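Long-range contact in cell wall surface anchor family protein (Streptococcus agalactiae serogroup V, PDB 3TW0), which forms the adhesive tip of a Group B streptococcal pilus and probably mediates attachment to host tissue through a metal-binding von Willebrand factor A-type domain: residues Q247-V252 and Y271-W276. The protein carries 2 engineered substitutions. Sequence-based numbering, arbitrary orientation.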
ATOM      1  N   GLN A 247      20.949 -12.154 -15.396  1.00 36.38           N
ATOM      2  CA  GLN A 247      20.055 -12.694 -14.356  1.00 33.82           C
ATOM      3  C   GLN A 247      20.862 -13.171 -13.156  1.00 32.35           C
ATOM      4  O   GLN A 247      21.856 -13.856 -13.339  1.00 31.72           O
ATOM      5  CB  GLN A 247      19.182 -13.832 -14.919  1.00 33.95           C
ATOM      6  CG  GLN A 247      18.520 -14.696 -13.841  1.00 32.80           C
ATOM      7  CD  GLN A 247      17.405 -15.589 -14.347  1.00 32.07           C
ATOM      8  OE1 GLN A 247      17.396 -16.027 -15.504  1.00 34.29           O
ATOM      9  NE2 GLN A 247      16.456 -15.878 -13.470  1.00 29.37           N
ATOM     10  N   ALA A 248      20.437 -12.811 -11.941  1.00 30.36           N
ATOM     11  CA  ALA A 248      21.075 -13.329 -10.728  1.00 29.29           C
ATOM     12  C   ALA A 248      20.729 -14.779 -10.458  1.00 28.69           C
ATOM     13  O   ALA A 248      19.720 -15.296 -10.940  1.00 29.10           O
ATOM     14  CB  ALA A 248      20.748 -12.472  -9.508  1.00 28.69           C
ATOM     15  N   ALA A 249      21.587 -15.432  -9.689  1.00 27.75           N
ATOM     16  CA  ALA A 249      21.385 -16.810  -9.302  1.00 27.91           C
ATOM     17  C   ALA A 249      21.776 -17.034  -7.832  1.00 27.98           C
ATOM     18  O   ALA A 249      22.521 -16.256  -7.242  1.00 28.84           O
ATOM     19  CB  ALA A 249      22.165 -17.733 -10.225  1.00 27.78           C
ATOM     20  N   TYR A 250      21.247 -18.089  -7.242  1.00 27.73           N
ATOM     21  CA  TYR A 250      21.557 -18.458  -5.873  1.00 27.43           C
ATOM     22  C   TYR A 250      22.413 -19.715  -5.950  1.00 29.16           C
ATOM     23  O   TYR A 250      21.922 -20.781  -6.344  1.00 28.42           O
ATOM     24  CB  TYR A 250      20.248 -18.766  -5.148  1.00 27.22           C
ATOM     25  CG  TYR A 250      20.348 -19.190  -3.701  1.00 24.09           C
ATOM     26  CD1 TYR A 250      20.267 -18.255  -2.685  1.00 21.53           C
ATOM     27  CD2 TYR A 250      20.460 -20.525  -3.356  1.00 25.13           C
ATOM     28  CE1 TYR A 250      20.333 -18.626  -1.368  1.00 23.98           C
ATOM     29  CE2 TYR A 250      20.526 -20.920  -2.020  1.00 24.44           C
ATOM     30  CZ  TYR A 250      20.471 -19.960  -1.036  1.00 25.81           C
ATOM     31  OH  TYR A 250      20.541 -20.332   0.289  1.00 27.78           O
ATOM     32  N   ARG A 251      23.696 -19.590  -5.613  1.00 30.71           N
ATOM     33  CA  ARG A 251      24.560 -20.756  -5.534  1.00 32.62           C
ATOM     34  C   ARG A 251      24.113 -21.615  -4.360  1.00 33.74           C
ATOM     35  O   ARG A 251      24.016 -21.131  -3.249  1.00 33.35           O
ATOM     36  CB  ARG A 251      26.020 -20.326  -5.349  1.00 32.36           C
ATOM     37  CG  ARG A 251      27.034 -21.439  -5.544  1.00 33.31           C
ATOM     38  CD  ARG A 251      28.433 -20.860  -5.511  1.00 34.24           C
ATOM     39  NE  ARG A 251      29.449 -21.898  -5.563  1.00 36.59           N
ATOM     40  CZ  ARG A 251      30.647 -21.728  -6.109  1.00 36.70           C
ATOM     41  NH1 ARG A 251      30.978 -20.565  -6.667  1.00 35.97           N
ATOM     42  NH2 ARG A 251      31.509 -22.731  -6.110  1.00 37.34           N
ATOM     43  N   VAL A 252      23.821 -22.888  -4.593  1.00 36.30           N
ATOM     44  CA  VAL A 252      23.499 -23.746  -3.445  1.00 38.69           C
ATOM     45  C   VAL A 252      24.738 -24.451  -2.872  1.00 40.94           C
ATOM     46  O   VAL A 252      25.486 -25.089  -3.615  1.00 40.81           O
ATOM     47  CB  VAL A 252      22.250 -24.683  -3.680  1.00 38.70           C
ATOM     48  CG1 VAL A 252      21.846 -24.755  -5.154  1.00 37.36           C
ATOM     49  CG2 VAL A 252      22.426 -26.054  -3.041  1.00 37.26           C
ATOM     50  N   TYR A 271      23.058 -24.006  -9.463  1.00 30.93           N
ATOM     51  CA  TYR A 271      22.485 -22.675  -9.229  1.00 29.63           C
ATOM     52  C   TYR A 271      20.958 -22.664  -9.410  1.00 29.06           C
ATOM     53  O   TYR A 271      20.430 -23.235 -10.388  1.00 28.82           O
ATOM     54  CB  TYR A 271      23.048 -21.668 -10.235  1.00 29.52           C
ATOM     55  CG  TYR A 271      24.492 -21.294 -10.038  1.00 30.83           C
ATOM     56  CD1 TYR A 271      25.493 -21.974 -10.731  1.00 32.39           C
ATOM     57  CD2 TYR A 271      24.863 -20.262  -9.170  1.00 30.52           C
ATOM     58  CE1 TYR A 271      26.822 -21.648 -10.583  1.00 33.53           C
ATOM     59  CE2 TYR A 271      26.197 -19.919  -9.003  1.00 33.51           C
ATOM     60  CZ  TYR A 271      27.174 -20.629  -9.719  1.00 35.44           C
ATOM     61  OH  TYR A 271      28.501 -20.339  -9.584  1.00 35.67           O
ATOM     62  N   ILE A 272      20.268 -21.983  -8.492  1.00 27.82           N
ATOM     63  CA  ILE A 272      18.852 -21.649  -8.658  1.00 26.76           C
ATOM     64  C   ILE A 272      18.761 -20.240  -9.236  1.00 26.52           C
ATOM     65  O   ILE A 272      19.103 -19.248  -8.556  1.00 25.93           O
ATOM     66  CB  ILE A 272      18.097 -21.702  -7.320  1.00 27.04           C
ATOM     67  CG1 ILE A 272      18.261 -23.078  -6.658  1.00 24.96           C
ATOM     68  CG2 ILE A 272      16.630 -21.362  -7.527  1.00 26.90           C
ATOM     69  CD1 ILE A 272      17.700 -23.123  -5.269  1.00 25.31           C
ATOM     70  N   TYR A 273      18.341 -20.148 -10.498  1.00 26.08           N
ATOM     71  CA  TYR A 273      18.187 -18.851 -11.149  1.00 25.90           C
ATOM     72  C   TYR A 273      16.941 -18.191 -10.573  1.00 25.32           C
ATOM     73  O   TYR A 273      15.915 -18.861 -10.388  1.00 25.34           O
ATOM     74  CB  TYR A 273      18.144 -19.005 -12.674  1.00 25.97           C
ATOM     75  CG  TYR A 273      19.530 -19.296 -13.187  1.00 30.40           C
ATOM     76  CD1 TYR A 273      20.047 -20.614 -13.191  1.00 33.46           C
ATOM     77  CD2 TYR A 273      20.377 -18.248 -13.589  1.00 31.60           C
ATOM     78  CE1 TYR A 273      21.367 -20.882 -13.633  1.00 34.13           C
ATOM     79  CE2 TYR A 273      21.682 -18.500 -14.026  1.00 34.16           C
ATOM     80  CZ  TYR A 273      22.169 -19.818 -14.045  1.00 35.13           C
ATOM     81  OH  TYR A 273      23.459 -20.048 -14.481  1.00 36.61           O
ATOM     82  N   LEU A 274      17.063 -16.897 -10.274  1.00 24.27           N
ATOM     83  CA  LEU A 274      16.100 -16.149  -9.466  1.00 22.83           C
ATOM     84  C   LEU A 274      15.107 -15.326 -10.297  1.00 22.50           C
ATOM     85  O   LEU A 274      15.484 -14.668 -11.279  1.00 22.53           O
ATOM     86  CB  LEU A 274      16.840 -15.249  -8.469  1.00 23.03           C
ATOM     87  CG  LEU A 274      17.774 -16.025  -7.512  1.00 21.27           C
ATOM     88  CD1 LEU A 274      18.539 -15.071  -6.676  1.00 21.64           C
ATOM     89  CD2 LEU A 274      17.017 -17.046  -6.620  1.00 16.74           C
ATOM     90  N   TYR A 275      13.838 -15.406  -9.890  1.00 21.72           N
ATOM     91  CA  TYR A 275      12.735 -14.656 -10.470  1.00 20.40           C
ATOM     92  C   TYR A 275      12.024 -13.934  -9.334  1.00 19.89           C
ATOM     93  O   TYR A 275      12.007 -14.401  -8.171  1.00 19.42           O
ATOM     94  CB  TYR A 275      11.721 -15.605 -11.165  1.00 21.28           C
ATOM     95  CG  TYR A 275      12.299 -16.396 -12.323  1.00 22.80           C
ATOM     96  CD1 TYR A 275      13.204 -17.424 -12.096  1.00 23.31           C
ATOM     97  CD2 TYR A 275      11.944 -16.108 -13.634  1.00 23.96           C
ATOM     98  CE1 TYR A 275      13.760 -18.131 -13.133  1.00 26.97           C
ATOM     99  CE2 TYR A 275      12.497 -16.834 -14.700  1.00 26.95           C
ATOM    100  CZ  TYR A 275      13.397 -17.841 -14.425  1.00 26.41           C
ATOM    101  OH  TYR A 275      13.958 -18.560 -15.429  1.00 30.64           O
ATOM    102  N   TRP A 276      11.428 -12.792  -9.664  1.00 18.53           N
ATOM    103  CA  TRP A 276      10.542 -12.117  -8.747  1.00 18.13           C
ATOM    104  C   TRP A 276       9.389 -13.088  -8.492  1.00 17.53           C
ATOM    105  O   TRP A 276       8.988 -13.820  -9.398  1.00 16.05           O
ATOM    106  CB  TRP A 276      10.009 -10.856  -9.415  1.00 18.31           C
ATOM    107  CG  TRP A 276      11.090  -9.881  -9.799  1.00 18.94           C
ATOM    108  CD1 TRP A 276      11.444  -9.496 -11.053  1.00 21.09           C
ATOM    109  CD2 TRP A 276      11.943  -9.171  -8.904  1.00 20.83           C
ATOM    110  NE1 TRP A 276      12.472  -8.585 -10.999  1.00 20.46           N
ATOM    111  CE2 TRP A 276      12.795  -8.370  -9.686  1.00 21.43           C
ATOM    112  CE3 TRP A 276      12.070  -9.136  -7.506  1.00 20.19           C
ATOM    113  CZ2 TRP A 276      13.756  -7.531  -9.121  1.00 20.97           C
ATOM    114  CZ3 TRP A 276      13.025  -8.308  -6.950  1.00 22.90           C
ATOM    115  CH2 TRP A 276      13.849  -7.510  -7.758  1.00 22.59           C
TER
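Paired backbone amides of Tyr-250 and Ile-272 identify an antiparallel ladder: Tyr-250 N donates to Ile-272 O at 2.8 Å, and Ile-272 N returns a bond to Tyr-250 O at 3.0 Å. The strand axes of 249-251 and 271-273 run at 160°, which confirms the antiparallel sense, and a longer bond from Leu-274 N to Ala-248 O (3.2 Å) carries the pairing one step past the regular strand. Strand 271-276 also pairs with strand 70-78, in an antiparallel sheet separate from the parallel sheet of the von Willebrand factor A-type fold; helix 257-263 lies in the connection between the two segments.

A side-chain bond extends the ladder. With CG anti to the backbone N and an extended chain, Gln-247 delivers NE2 to Leu-274 O at 2.7 Å. The bond is bent (N-H...O 142°), and the donor stands 51° out of the carbonyl plane. The same NE2 lies over one face of the Tyr-275 ring, 3.5 Å from CE1.

Apolar contacts divide between the sheet faces. On one, the Ala-249 methyl makes a CH-pi contact with the Tyr-273 ring, CB 4.1 Å from its centroid, while Arg-251 CB packs 3.7 Å from Tyr-271 CE2. On the other, Tyr-250 CB meets Leu-274 CD2 at 3.9 Å; here Met-260 and Leu-85 pack against Tyr-250 and Ile-272.

Where regular pairing stops, the Gln-247 amide thus takes over cross-strand bonding, gripping Leu-274 O from outside its plane.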